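Side-chain contacts in peptidoglycan synthetase penicillin-binding protein 3 (Bifidobacterium adolescentis, PDB 4YE5), which probably binds penicillin and, as a member of the transpeptidase family, probably cross-links peptidoglycan strands during cell-wall synthesis: residues Thr508-Asp513 and Phe517-Val522; Asn413-Ile418 and Asn463-Ser468. All blocks are in the same frame, centred on the assembly; numbering follows the deposited sequence. Where two conformers were deposited one is given.

Contact 1. Residues Thr508-Asp513 and Phe517-Val522; sequences TIIPAD and FVITVV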
ATOM      1  N   THR A 508     -13.534 -10.674  10.064  1.00 16.40           N
ATOM      2  CA  THR A 508     -14.186 -11.906   9.689  1.00 13.34           C
ATOM      3  C   THR A 508     -13.250 -12.832   8.910  1.00 12.56           C
ATOM      4  O   THR A 508     -12.526 -12.389   8.007  1.00 15.11           O
ATOM      5  CB  THR A 508     -15.380 -11.612   8.756  1.00 24.31           C
ATOM      6  OG1 THR A 508     -16.295 -10.731   9.425  1.00 28.48           O
ATOM      7  CG2 THR A 508     -16.098 -12.924   8.424  1.00 23.13           C
ATOM      8  N   ILE A 509     -13.290 -14.112   9.253  1.00 13.87           N
ATOM      9  CA  ILE A 509     -12.585 -15.154   8.506  1.00 15.92           C
ATOM     10  C   ILE A 509     -13.652 -15.887   7.718  1.00 20.77           C
ATOM     11  O   ILE A 509     -14.655 -16.303   8.285  1.00 17.85           O
ATOM     12  CB  ILE A 509     -11.923 -16.170   9.464  1.00 12.64           C
ATOM     13  CG1 ILE A 509     -10.843 -15.474  10.300  1.00 16.19           C
ATOM     14  CG2 ILE A 509     -11.365 -17.342   8.675  1.00 14.64           C
ATOM     15  CD1 ILE A 509     -10.433 -16.253  11.588  1.00 12.79           C
ATOM     16  N   ILE A 510     -13.457 -16.039   6.412  1.00 13.32           N
ATOM     17  CA  ILE A 510     -14.507 -16.625   5.593  1.00 16.19           C
ATOM     18  C   ILE A 510     -13.922 -17.461   4.428  1.00 16.01           C
ATOM     19  O   ILE A 510     -12.889 -17.102   3.868  1.00 20.35           O
ATOM     20  CB  ILE A 510     -15.453 -15.498   5.078  1.00 18.98           C
ATOM     21  CG1 ILE A 510     -16.711 -16.088   4.429  1.00 20.81           C
ATOM     22  CG2 ILE A 510     -14.722 -14.563   4.090  1.00 18.84           C
ATOM     23  CD1 ILE A 510     -17.677 -15.032   3.916  1.00 16.00           C
ATOM     24  N   PRO A 511     -14.519 -18.636   4.127  1.00 18.77           N
ATOM     25  CA  PRO A 511     -15.511 -19.333   4.966  1.00 19.55           C
ATOM     26  C   PRO A 511     -14.834 -20.003   6.155  1.00 26.99           C
ATOM     27  O   PRO A 511     -13.682 -20.435   6.023  1.00 22.45           O
ATOM     28  CB  PRO A 511     -16.119 -20.381   4.031  1.00 17.18           C
ATOM     29  CG  PRO A 511     -15.117 -20.555   2.878  1.00 21.36           C
ATOM     30  CD  PRO A 511     -14.269 -19.306   2.833  1.00 18.35           C
ATOM     31  N   ALA A 512     -15.531 -20.091   7.289  1.00 21.43           N
ATOM     32  CA  ALA A 512     -14.935 -20.655   8.504  1.00 23.93           C
ATOM     33  C   ALA A 512     -14.424 -22.091   8.328  1.00 28.09           C
ATOM     34  O   ALA A 512     -13.456 -22.496   8.975  1.00 23.88           O
ATOM     35  CB  ALA A 512     -15.931 -20.594   9.679  1.00 22.14           C
ATOM     36  N   ASP A 513     -15.070 -22.862   7.462  1.00 23.05           N
ATOM     37  CA  ASP A 513     -14.730 -24.284   7.366  1.00 26.60           C
ATOM     38  C   ASP A 513     -13.601 -24.585   6.364  1.00 29.07           C
ATOM     39  O   ASP A 513     -13.167 -25.717   6.240  1.00 30.32           O
ATOM     40  CB  ASP A 513     -15.976 -25.140   7.109  1.00 28.35           C
ATOM     41  CG  ASP A 513     -16.816 -24.640   5.945  1.00 29.96           C
ATOM     42  OD1 ASP A 513     -16.955 -23.411   5.753  1.00 28.75           O
ATOM     43  OD2 ASP A 513     -17.366 -25.493   5.222  1.00 37.52           O
ATOM     44  N   PHE A 517     -10.295 -15.897   3.125  1.00 16.46           N
ATOM     45  CA  PHE A 517      -9.990 -14.485   3.337  1.00 12.69           C
ATOM     46  C   PHE A 517     -10.176 -14.054   4.765  1.00 16.86           C
ATOM     47  O   PHE A 517     -10.993 -14.610   5.492  1.00 17.29           O
ATOM     48  CB  PHE A 517     -10.897 -13.591   2.479  1.00 17.48           C
ATOM     49  CG  PHE A 517     -10.823 -13.887   1.008  1.00 21.19           C
ATOM     50  CD1 PHE A 517      -9.691 -13.543   0.265  1.00 23.99           C
ATOM     51  CD2 PHE A 517     -11.879 -14.498   0.367  1.00 18.57           C
ATOM     52  CE1 PHE A 517      -9.618 -13.834  -1.120  1.00 23.51           C
ATOM     53  CE2 PHE A 517     -11.822 -14.800  -1.011  1.00 24.37           C
ATOM     54  CZ  PHE A 517     -10.692 -14.467  -1.750  1.00 21.22           C
ATOM     55  N   VAL A 518      -9.446 -13.009   5.136  1.00 12.06           N
ATOM     56  CA  VAL A 518      -9.798 -12.218   6.298  1.00 13.33           C
ATOM     57  C   VAL A 518     -10.155 -10.818   5.828  1.00 13.21           C
ATOM     58  O   VAL A 518      -9.478 -10.228   4.965  1.00 13.80           O
ATOM     59  CB  VAL A 518      -8.642 -12.130   7.310  1.00 12.73           C
ATOM     60  CG1 VAL A 518      -9.063 -11.271   8.526  1.00 10.50           C
ATOM     61  CG2 VAL A 518      -8.250 -13.544   7.750  1.00 14.48           C
ATOM     62  N   ILE A 519     -11.238 -10.308   6.380  1.00 11.80           N
ATOM     63  CA  ILE A 519     -11.793  -9.032   5.973  1.00 12.22           C
ATOM     64  C   ILE A 519     -11.992  -8.261   7.239  1.00 13.51           C
ATOM     65  O   ILE A 519     -12.715  -8.700   8.132  1.00 12.63           O
ATOM     66  CB  ILE A 519     -13.197  -9.210   5.361  1.00 16.61           C
ATOM     67  CG1 ILE A 519     -13.158 -10.162   4.148  1.00 15.03           C
ATOM     68  CG2 ILE A 519     -13.770  -7.849   4.929  1.00  9.92           C
ATOM     69  CD1 ILE A 519     -14.553 -10.730   3.833  1.00 16.53           C
ATOM     70  N   THR A 520     -11.372  -7.100   7.322  1.00 11.05           N
ATOM     71  CA  THR A 520     -11.532  -6.292   8.512  1.00 12.05           C
ATOM     72  C   THR A 520     -12.073  -4.926   8.127  1.00 14.83           C
ATOM     73  O   THR A 520     -11.625  -4.335   7.149  1.00 13.79           O
ATOM     74  CB  THR A 520     -10.188  -6.123   9.236  1.00 12.57           C
ATOM     75  OG1 THR A 520      -9.666  -7.415   9.582  1.00 13.64           O
ATOM     76  CG2 THR A 520     -10.367  -5.297  10.516  1.00  9.90           C
ATOM     77  N   VAL A 521     -13.032  -4.426   8.897  1.00 12.66           N
ATOM     78  CA  VAL A 521     -13.611  -3.106   8.662  1.00 11.70           C
ATOM     79  C   VAL A 521     -13.575  -2.297   9.960  1.00 14.30           C
ATOM     80  O   VAL A 521     -13.853  -2.834  11.033  1.00 14.36           O
ATOM     81  CB  VAL A 521     -15.063  -3.211   8.143  1.00 12.38           C
ATOM     82  CG1 VAL A 521     -15.763  -1.809   8.142  1.00  9.97           C
ATOM     83  CG2 VAL A 521     -15.078  -3.787   6.729  1.00  9.49           C
ATOM     84  N   VAL A 522     -13.205  -1.023   9.862  1.00 13.52           N
ATOM     85  CA  VAL A 522     -13.246  -0.102  11.000  1.00 12.92           C
ATOM     86  C   VAL A 522     -13.975   1.164  10.582  1.00 17.39           C
ATOM     87  O   VAL A 522     -13.603   1.780   9.582  1.00 13.12           O
ATOM     88  CB  VAL A 522     -11.810   0.274  11.466  1.00 11.59           C
ATOM     89  CG1 VAL A 522     -11.874   1.130  12.716  1.00 10.66           C
ATOM     90  CG2 VAL A 522     -10.978  -1.007  11.713  1.00 13.01           C
TER
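Thr508 and Ile519 face each other as an antiparallel hydrogen-bonded pair. Thr508 N donates to Ile519 O at 2.9 Å, and Ile519 N returns a bond of 2.9 Å to Thr508 O. Thr508 O also receives a CA-H...O contact from Val518 CA at 3.2 Å. The hydroxyl of Thr508 turns elsewhere and is hydrogen-bonded to Thr539 OG1 of helix 535-549.

Ile509 and Val518 form the next pair, which is non-hydrogen-bonded. Their side chains leave the opposite face of the sheet from Thr508 and lie side by side, pointing the same way. Ile509 CG1 touches Val518 CG2 at 4.1 Å, both branches being anti to their carbonyl carbons. This face is covered by helix 408-419.

The two strands are the arms of a beta hairpin in the five-stranded antiparallel sheet of the penicillin-binding transpeptidase fold. Strand 517-524 is the central strand.

Ile510 pairs with Phe517, again through two backbone bonds. Ile510 N reaches Phe517 O, and Phe517 N reaches Ile510 O, both at 3.0 Å. The latter is nearly straight, with 172° at the hydrogen. CG1 of Ile510 is anti to the backbone N (chi1 -170°), which puts CG2 between the N and the carbonyl carbon. From there Ile510 CG2 meets Ile519 CD1 at 3.8 Å, the two side chains crossing at a slant. Ile510 CG2 also rests on Phe517 CB at 4.3 Å. The ring of Phe517 meets that of Tyr550, with the planes at about 45°. Met547 of helix 535-549 packs against both Ile510 and Phe517. A cis peptide bond then leads into Pro511, where the strand has ended.

Contact 2. Residues Asn413-Ile418 and Asn463-Ser468; sequences NAISVI and NAMESS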
ATOM      1  N   ASN A 413      -3.626  -9.177  10.348  1.00 16.75           N
ATOM      2  CA  ASN A 413      -2.628 -10.231  10.401  1.00 14.76           C
ATOM      3  C   ASN A 413      -2.757 -11.101  11.662  1.00 17.45           C
ATOM      4  O   ASN A 413      -2.564 -12.312  11.600  1.00 18.59           O
ATOM      5  CB  ASN A 413      -1.197  -9.684  10.299  1.00 13.44           C
ATOM      6  CG  ASN A 413      -0.262 -10.653   9.581  1.00 20.08           C
ATOM      7  OD1 ASN A 413      -0.708 -11.445   8.741  1.00 13.84           O
ATOM      8  ND2 ASN A 413       1.034 -10.596   9.900  1.00 18.97           N
ATOM      9  N   ALA A 414      -3.080 -10.486  12.792  1.00 15.67           N
ATOM     10  CA  ALA A 414      -3.256 -11.243  14.044  1.00 17.66           C
ATOM     11  C   ALA A 414      -4.432 -12.212  13.920  1.00 15.52           C
ATOM     12  O   ALA A 414      -4.347 -13.376  14.302  1.00 18.33           O
ATOM     13  CB  ALA A 414      -3.478 -10.281  15.227  1.00 13.87           C
ATOM     14  N   ILE A 415      -5.543 -11.730  13.381  1.00 14.16           N
ATOM     15  CA  ILE A 415      -6.681 -12.607  13.125  1.00 15.32           C
ATOM     16  C   ILE A 415      -6.361 -13.708  12.104  1.00 17.71           C
ATOM     17  O   ILE A 415      -6.843 -14.843  12.224  1.00 13.95           O
ATOM     18  CB  ILE A 415      -7.903 -11.786  12.680  1.00 16.98           C
ATOM     19  CG1 ILE A 415      -8.377 -10.910  13.853  1.00 17.74           C
ATOM     20  CG2 ILE A 415      -9.029 -12.699  12.165  1.00 13.66           C
ATOM     21  CD1 ILE A 415      -8.818 -11.721  15.093  1.00 16.68           C
ATOM     22  N   SER A 416      -5.539 -13.388  11.110  0.57 17.01           N
ATOM     23  CA  SER A 416      -5.154 -14.384  10.112  0.57 16.01           C
ATOM     24  C   SER A 416      -4.483 -15.586  10.776  0.57 17.03           C
ATOM     25  O   SER A 416      -4.577 -16.716  10.277  0.57 15.95           O
ATOM     26  CB  SER A 416      -4.192 -13.791   9.076  0.57 15.23           C
ATOM     27  OG  SER A 416      -2.859 -13.881   9.544  0.57 14.82           O
ATOM     28  N   VAL A 417      -3.816 -15.348  11.902  1.00 19.39           N
ATOM     29  CA  VAL A 417      -3.123 -16.443  12.611  1.00 17.93           C
ATOM     30  C   VAL A 417      -4.105 -17.563  12.964  1.00 22.84           C
ATOM     31  O   VAL A 417      -3.791 -18.753  12.821  1.00 20.09           O
ATOM     32  CB  VAL A 417      -2.446 -15.962  13.926  1.00 22.41           C
ATOM     33  CG1 VAL A 417      -1.996 -17.154  14.779  1.00 17.78           C
ATOM     34  CG2 VAL A 417      -1.287 -15.057  13.617  1.00 19.00           C
ATOM     35  N   ILE A 418      -5.296 -17.182  13.427  1.00 17.47           N
ATOM     36  CA  ILE A 418      -6.331 -18.169  13.751  1.00 15.52           C
ATOM     37  C   ILE A 418      -6.858 -18.885  12.495  1.00 20.01           C
ATOM     38  O   ILE A 418      -7.254 -20.055  12.535  1.00 20.29           O
ATOM     39  CB  ILE A 418      -7.552 -17.505  14.462  1.00 17.78           C
ATOM     40  CG1 ILE A 418      -7.106 -16.606  15.625  1.00 21.43           C
ATOM     41  CG2 ILE A 418      -8.556 -18.541  14.902  1.00 21.41           C
ATOM     42  CD1 ILE A 418      -6.176 -17.276  16.629  1.00 20.08           C
ATOM     43  N   ASN A 463     -13.321 -22.064  16.061  1.00 21.50           N
ATOM     44  CA  ASN A 463     -14.607 -22.585  16.506  1.00 18.73           C
ATOM     45  C   ASN A 463     -15.331 -21.572  17.429  1.00 18.21           C
ATOM     46  O   ASN A 463     -16.517 -21.298  17.260  1.00 18.23           O
ATOM     47  CB  ASN A 463     -14.373 -23.927  17.209  1.00 23.02           C
ATOM     48  CG  ASN A 463     -15.665 -24.665  17.548  1.00 27.52           C
ATOM     49  OD1 ASN A 463     -16.595 -24.097  18.120  1.00 27.44           O
ATOM     50  ND2 ASN A 463     -15.713 -25.949  17.209  1.00 25.93           N
ATOM     51  N   ALA A 464     -14.613 -21.001  18.388  1.00 23.94           N
ATOM     52  CA  ALA A 464     -15.212 -19.995  19.283  1.00 23.13           C
ATOM     53  C   ALA A 464     -15.563 -18.710  18.525  1.00 20.95           C
ATOM     54  O   ALA A 464     -16.575 -18.058  18.828  1.00 20.21           O
ATOM     55  CB  ALA A 464     -14.276 -19.692  20.462  1.00 18.29           C
HETATM   56  N   MSE A 465     -14.740 -18.345  17.539  1.00 15.83           N
HETATM   57  CA  MSE A 465     -15.039 -17.188  16.687  1.00 20.00           C
HETATM   58  C   MSE A 465     -16.253 -17.418  15.783  1.00 17.03           C
HETATM   59  O   MSE A 465     -16.996 -16.485  15.468  1.00 16.14           O
HETATM   60  CB  MSE A 465     -13.827 -16.748  15.844  1.00 18.29           C
HETATM   61  CG  MSE A 465     -12.678 -16.176  16.665  1.00 14.66           C
HETATM   62 SE   MSE A 465     -11.246 -15.557  15.514  0.55 14.33          SE
HETATM   63  CE  MSE A 465     -12.211 -14.070  14.641  1.00 12.28           C
ATOM     64  N   GLU A 466     -16.456 -18.658  15.367  1.00 16.83           N
ATOM     65  CA  GLU A 466     -17.644 -18.974  14.607  1.00 18.01           C
ATOM     66  C   GLU A 466     -18.890 -18.838  15.500  1.00 20.21           C
ATOM     67  O   GLU A 466     -19.928 -18.328  15.057  1.00 17.35           O
ATOM     68  CB  GLU A 466     -17.547 -20.369  13.953  1.00 18.48           C
ATOM     69  CG  GLU A 466     -18.860 -20.797  13.312  1.00 25.59           C
ATOM     70  CD  GLU A 466     -18.706 -21.854  12.220  1.00 30.39           C
ATOM     71  OE1 GLU A 466     -17.614 -22.449  12.092  1.00 29.05           O
ATOM     72  OE2 GLU A 466     -19.693 -22.080  11.489  1.00 29.95           O
ATOM     73  N   SER A 467     -18.788 -19.268  16.761  1.00 17.32           N
ATOM     74  CA  SER A 467     -19.882 -19.022  17.707  1.00 29.49           C
ATOM     75  C   SER A 467     -20.064 -17.512  17.913  1.00 25.90           C
ATOM     76  O   SER A 467     -21.191 -17.021  18.001  1.00 21.66           O
ATOM     77  CB  SER A 467     -19.642 -19.729  19.052  1.00 18.91           C
ATOM     78  OG  SER A 467     -19.653 -21.136  18.880  1.00 19.90           O
ATOM     79  N   SER A 468     -18.960 -16.771  17.959  1.00 19.90           N
ATOM     80  CA  SER A 468     -19.045 -15.308  18.094  1.00 15.61           C
ATOM     81  C   SER A 468     -19.777 -14.672  16.888  1.00 17.03           C
ATOM     82  O   SER A 468     -20.569 -13.763  17.070  1.00 18.11           O
ATOM     83  CB  SER A 468     -17.645 -14.671  18.271  1.00 14.89           C
ATOM     84  OG  SER A 468     -16.982 -15.195  19.437  1.00 20.21           O
TER
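Met465, a selenomethionine, reaches across to Ile415 and Ile418 of helix 408-419. It makes every close contact from segment 463-468. Its CG is anti to the carbonyl carbon, and the chain then runs straight through chi2. The bend at chi3 (66°) turns CE aside from the line of the chain, with SE meeting Ile418 and CE meeting Ile415. Met465 SE touches Ile418 CG2 at 4.1 Å. Met465 CE touches Ile415 CD1 at 4.2 Å.

The two isoleucines use different branches. Ile418 offers its short branch, CG2, which stands anti to the backbone N (chi1 to CG1 -49°). Ile415 offers the end of its longer branch. Its CG1 is anti to the carbonyl carbon, and a bend at chi2 (-61°) accompanies the reach of CD1 to the selenomethionine methyl. No hydrogen bond joins the two segments. Their backbones stay well apart, with 9.2 Å between Ile418 CA and Met465 CA, and the side chains alone bridge the gap.

Within segment 463-468, Ser468 OG donates to Ala464 O at 3.0 Å. Ser468 N reaches the same oxygen from the opposite face of its carbonyl plane, so two bonds grip it.

Val291 of helix 290-299 touches both Ile418 and Met465. This buried apolar cluster belongs to the helical part of the transpeptidase domain. Met465 also borders a Ser287-Lys290 SxxK pattern, consistent with the active-site motif of penicillin-binding proteins.

Contact 2 comes first along the chain. It brings helix 408-419 and helix 455-470 together and closes a loop of 44 residues that includes strands 430-434 and 440-442. Contact 1 follows, closing the hairpin, whose strands 501-510 and 517-524 are joined by the six-residue loop 511-516. The two contacts are in series, neither nested nor crossed. The centres of contact 1 and contact 2 lie about 9 Å apart. Ile415 CG2 packs on Ile509 CG1 at 3.8 Å and on Val518 CG1 at 3.9 Å. On helix 455-470, Glu466 OE1 meets Ala512 CB of the hairpin loop at 3.5 Å, and Met465 packs on Ile509. Both helices are thereby tied to the sheet.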